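Local coordinates for DUF1904 domain-containing protein (Vibrio cholerae O1 biovar eltor str. N16961, PDB 1U9D) that is of unknown function, though its DUF1904 family belongs to the clan of macrophage migration inhibitory factor (MIF)-like proteins, at residues R20-E25 with M69-W74. Sequence-based numbering, arbitrary orientation.
Sequences RFRAVE and MVEVLW
Glu71 takes hold of Arg22 through one carboxylate oxygen: OE1 receives the guanidinium NE at 3.0 Å, a weak bond, and NH2 at the same distance, 3.0 Å from OE1. NH2 comes to OE1 on the syn side, 33° out of the carboxylate plane; both nitrogens share this oxygen, and the guanidinium and carboxylate planes stand 78° apart. Arg20 reaches along the same face with an extended chain, and Leu73 lays CD1 over one side of its guanidinium, 3.6 Å from NE. Beneath these side chains the antiparallel backbones are zipped by two hydrogen-bonded pairs, Arg20 with Glu71 and Arg22 with Met69 (a selenomethionine); Arg22 N to Met69 O is 2.8 Å. Between them Phe21 and Val70 form a non-hydrogen-bonded pair facing the other way, where Val70 CG2, anti to its carbonyl carbon, touches Phe21 CD1 at 3.8 Å. Both are buried, whereas the Arg20, Arg22 and Glu71 face, which also carries Leu73 and Met69, is partly exposed. Strand 18-22, helix 26-44 and parallel strand 52-55 form a beta-alpha-beta crossover, consistent with a MIF-like fold; 69-74 lies between 18-22 and 104-109. Phe21 packs on helix 26-44 and Val70 on helix 79-97.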
ATOM      1  N   ARG A  20      -3.185   7.563 -20.898  1.00 15.22           N
ATOM      2  CA  ARG A  20      -3.568   8.095 -22.191  1.00 15.77           C
ATOM      3  C   ARG A  20      -2.833   7.334 -23.283  1.00 16.24           C
ATOM      4  O   ARG A  20      -1.622   7.266 -23.255  1.00 18.19           O
ATOM      5  CB  ARG A  20      -3.239   9.565 -22.271  1.00 16.59           C
ATOM      6  CG  ARG A  20      -3.947  10.365 -21.258  1.00 20.08           C
ATOM      7  CD  ARG A  20      -3.699  11.848 -21.372  1.00 26.33           C
ATOM      8  NE  ARG A  20      -4.511  12.522 -20.377  1.00 30.51           N
ATOM      9  CZ  ARG A  20      -4.417  13.803 -20.060  1.00 32.50           C
ATOM     10  NH1 ARG A  20      -3.522  14.580 -20.645  1.00 30.22           N
ATOM     11  NH2 ARG A  20      -5.221  14.283 -19.121  1.00 34.02           N
ATOM     12  N   PHE A  21      -3.579   6.744 -24.208  1.00 15.62           N
ATOM     13  CA  PHE A  21      -3.029   5.885 -25.221  1.00 15.94           C
ATOM     14  C   PHE A  21      -2.941   6.649 -26.514  1.00 16.91           C
ATOM     15  O   PHE A  21      -3.964   7.097 -27.023  1.00 16.64           O
ATOM     16  CB  PHE A  21      -3.942   4.672 -25.378  1.00 15.68           C
ATOM     17  CG  PHE A  21      -3.932   3.767 -24.191  1.00 16.05           C
ATOM     18  CD1 PHE A  21      -3.014   2.738 -24.105  1.00 20.49           C
ATOM     19  CD2 PHE A  21      -4.789   3.985 -23.137  1.00 20.19           C
ATOM     20  CE1 PHE A  21      -2.963   1.904 -22.973  1.00 22.56           C
ATOM     21  CE2 PHE A  21      -4.743   3.167 -22.005  1.00 23.62           C
ATOM     22  CZ  PHE A  21      -3.825   2.113 -21.940  1.00 24.01           C
ATOM     23  N   ARG A  22      -1.732   6.802 -27.034  1.00 18.17           N
ATOM     24  CA  ARG A  22      -1.478   7.573 -28.240  1.00 19.82           C
ATOM     25  C   ARG A  22      -0.829   6.674 -29.283  1.00 19.83           C
ATOM     26  O   ARG A  22       0.003   5.835 -28.939  1.00 19.61           O
ATOM     27  CB  ARG A  22      -0.473   8.679 -27.972  1.00 20.44           C
ATOM     28  CG  ARG A  22      -0.774   9.586 -26.841  1.00 26.32           C
ATOM     29  CD  ARG A  22      -0.067  10.936 -26.983  1.00 30.02           C
ATOM     30  NE  ARG A  22      -0.658  11.776 -25.991  1.00 35.20           N
ATOM     31  CZ  ARG A  22      -1.357  12.859 -26.228  1.00 34.79           C
ATOM     32  NH1 ARG A  22      -1.524  13.329 -27.455  1.00 35.73           N
ATOM     33  NH2 ARG A  22      -1.868  13.488 -25.205  1.00 34.06           N
ATOM     34  N   ALA A  23      -1.172   6.889 -30.552  1.00 20.18           N
ATOM     35  CA  ALA A  23      -0.572   6.138 -31.663  1.00 20.45           C
ATOM     36  C   ALA A  23      -0.751   4.631 -31.527  1.00 21.59           C
ATOM     37  O   ALA A  23       0.130   3.837 -31.867  1.00 20.78           O
ATOM     38  CB  ALA A  23       0.916   6.510 -31.807  1.00 20.68           C
ATOM     39  N   VAL A  24      -1.911   4.237 -31.022  1.00 23.06           N
ATOM     40  CA  VAL A  24      -2.254   2.835 -30.819  1.00 24.69           C
ATOM     41  C   VAL A  24      -3.636   2.632 -31.460  1.00 24.92           C
ATOM     42  O   VAL A  24      -4.533   3.442 -31.280  1.00 24.70           O
ATOM     43  CB  VAL A  24      -2.346   2.441 -29.331  1.00 25.91           C
ATOM     44  CG1 VAL A  24      -0.999   2.256 -28.713  1.00 27.78           C
ATOM     45  CG2 VAL A  24      -3.096   3.476 -28.554  1.00 28.31           C
ATOM     46  N   GLU A  25      -3.810   1.556 -32.205  1.00 24.82           N
ATOM     47  CA  GLU A  25      -5.093   1.292 -32.829  1.00 25.28           C
ATOM     48  C   GLU A  25      -6.176   1.082 -31.775  1.00 24.41           C
ATOM     49  O   GLU A  25      -5.913   0.488 -30.737  1.00 21.82           O
ATOM     50  CB  GLU A  25      -4.993   0.078 -33.738  1.00 26.08           C
ATOM     51  CG  GLU A  25      -6.119   0.022 -34.751  1.00 31.57           C
ATOM     52  CD  GLU A  25      -7.192  -0.972 -34.370  1.00 36.71           C
ATOM     53  OE1 GLU A  25      -8.397  -0.686 -34.592  1.00 40.11           O
ATOM     54  OE2 GLU A  25      -6.819  -2.048 -33.850  1.00 41.80           O
HETATM   55  N   MSE A  69       2.560   5.045 -27.651  1.00 18.57           N
HETATM   56  CA  MSE A  69       2.963   5.675 -26.409  1.00 19.65           C
HETATM   57  C   MSE A  69       1.819   5.705 -25.425  1.00 19.09           C
HETATM   58  O   MSE A  69       0.692   5.976 -25.821  1.00 18.03           O
HETATM   59  CB  MSE A  69       3.398   7.099 -26.618  1.00 22.00           C
HETATM   60  CG  MSE A  69       3.817   7.773 -25.305  1.00 30.08           C
HETATM   61 SE   MSE A  69       4.146   9.625 -25.597  1.00 52.95          SE
HETATM   62  CE  MSE A  69       6.095   9.491 -25.953  1.00 47.71           C
ATOM     63  N   VAL A  70       2.141   5.456 -24.159  1.00 17.29           N
ATOM     64  CA  VAL A  70       1.180   5.570 -23.085  1.00 18.12           C
ATOM     65  C   VAL A  70       1.737   6.635 -22.153  1.00 17.81           C
ATOM     66  O   VAL A  70       2.876   6.515 -21.690  1.00 16.58           O
ATOM     67  CB  VAL A  70       1.024   4.266 -22.315  1.00 18.43           C
ATOM     68  CG1 VAL A  70       0.001   4.434 -21.180  1.00 19.75           C
ATOM     69  CG2 VAL A  70       0.642   3.137 -23.259  1.00 21.09           C
ATOM     70  N   GLU A  71       0.960   7.683 -21.926  1.00 17.27           N
ATOM     71  CA  GLU A  71       1.301   8.724 -20.987  1.00 18.52           C
ATOM     72  C   GLU A  71       0.543   8.390 -19.722  1.00 18.46           C
ATOM     73  O   GLU A  71      -0.631   8.027 -19.800  1.00 18.57           O
ATOM     74  CB  GLU A  71       0.828  10.076 -21.470  1.00 19.50           C
ATOM     75  CG  GLU A  71       1.640  10.714 -22.573  1.00 25.99           C
ATOM     76  CD  GLU A  71       1.034  12.040 -22.999  1.00 32.39           C
ATOM     77  OE1 GLU A  71      -0.211  12.129 -23.061  1.00 36.55           O
ATOM     78  OE2 GLU A  71       1.792  12.991 -23.241  1.00 37.73           O
ATOM     79  N   VAL A  72       1.204   8.497 -18.580  1.00 17.28           N
ATOM     80  CA  VAL A  72       0.563   8.213 -17.286  1.00 16.22           C
ATOM     81  C   VAL A  72       0.642   9.510 -16.522  1.00 16.57           C
ATOM     82  O   VAL A  72       1.729   9.985 -16.197  1.00 15.38           O
ATOM     83  CB  VAL A  72       1.252   7.109 -16.531  1.00 15.85           C
ATOM     84  CG1 VAL A  72       0.609   6.875 -15.173  1.00 14.10           C
ATOM     85  CG2 VAL A  72       1.250   5.817 -17.341  1.00 17.01           C
ATOM     86  N   LEU A  73      -0.497  10.143 -16.294  1.00 15.83           N
ATOM     87  CA  LEU A  73      -0.528  11.348 -15.503  1.00 17.13           C
ATOM     88  C   LEU A  73      -0.927  10.916 -14.109  1.00 16.60           C
ATOM     89  O   LEU A  73      -1.951  10.262 -13.939  1.00 17.32           O
ATOM     90  CB  LEU A  73      -1.508  12.356 -16.048  1.00 17.61           C
ATOM     91  CG  LEU A  73      -1.004  12.977 -17.343  1.00 23.41           C
ATOM     92  CD1 LEU A  73      -1.486  12.176 -18.517  1.00 27.63           C
ATOM     93  CD2 LEU A  73      -1.442  14.454 -17.435  1.00 28.98           C
ATOM     94  N   TRP A  74      -0.092  11.202 -13.124  1.00 16.07           N
ATOM     95  CA  TRP A  74      -0.377  10.685 -11.782  1.00 16.03           C
ATOM     96  C   TRP A  74       0.273  11.492 -10.684  1.00 15.42           C
ATOM     97  O   TRP A  74       1.018  12.381 -10.972  1.00 15.62           O
ATOM     98  CB  TRP A  74       0.048   9.221 -11.709  1.00 15.75           C
ATOM     99  CG  TRP A  74       1.541   8.972 -11.689  1.00 16.17           C
ATOM    100  CD1 TRP A  74       2.550   9.833 -12.043  1.00 17.94           C
ATOM    101  CD2 TRP A  74       2.178   7.756 -11.306  1.00 18.25           C
ATOM    102  NE1 TRP A  74       3.772   9.226 -11.875  1.00 19.36           N
ATOM    103  CE2 TRP A  74       3.569   7.951 -11.417  1.00 19.37           C
ATOM    104  CE3 TRP A  74       1.707   6.515 -10.864  1.00 22.51           C
ATOM    105  CZ2 TRP A  74       4.484   6.959 -11.108  1.00 23.19           C
ATOM    106  CZ3 TRP A  74       2.614   5.533 -10.551  1.00 24.35           C
ATOM    107  CH2 TRP A  74       3.988   5.759 -10.683  1.00 21.80           C
TER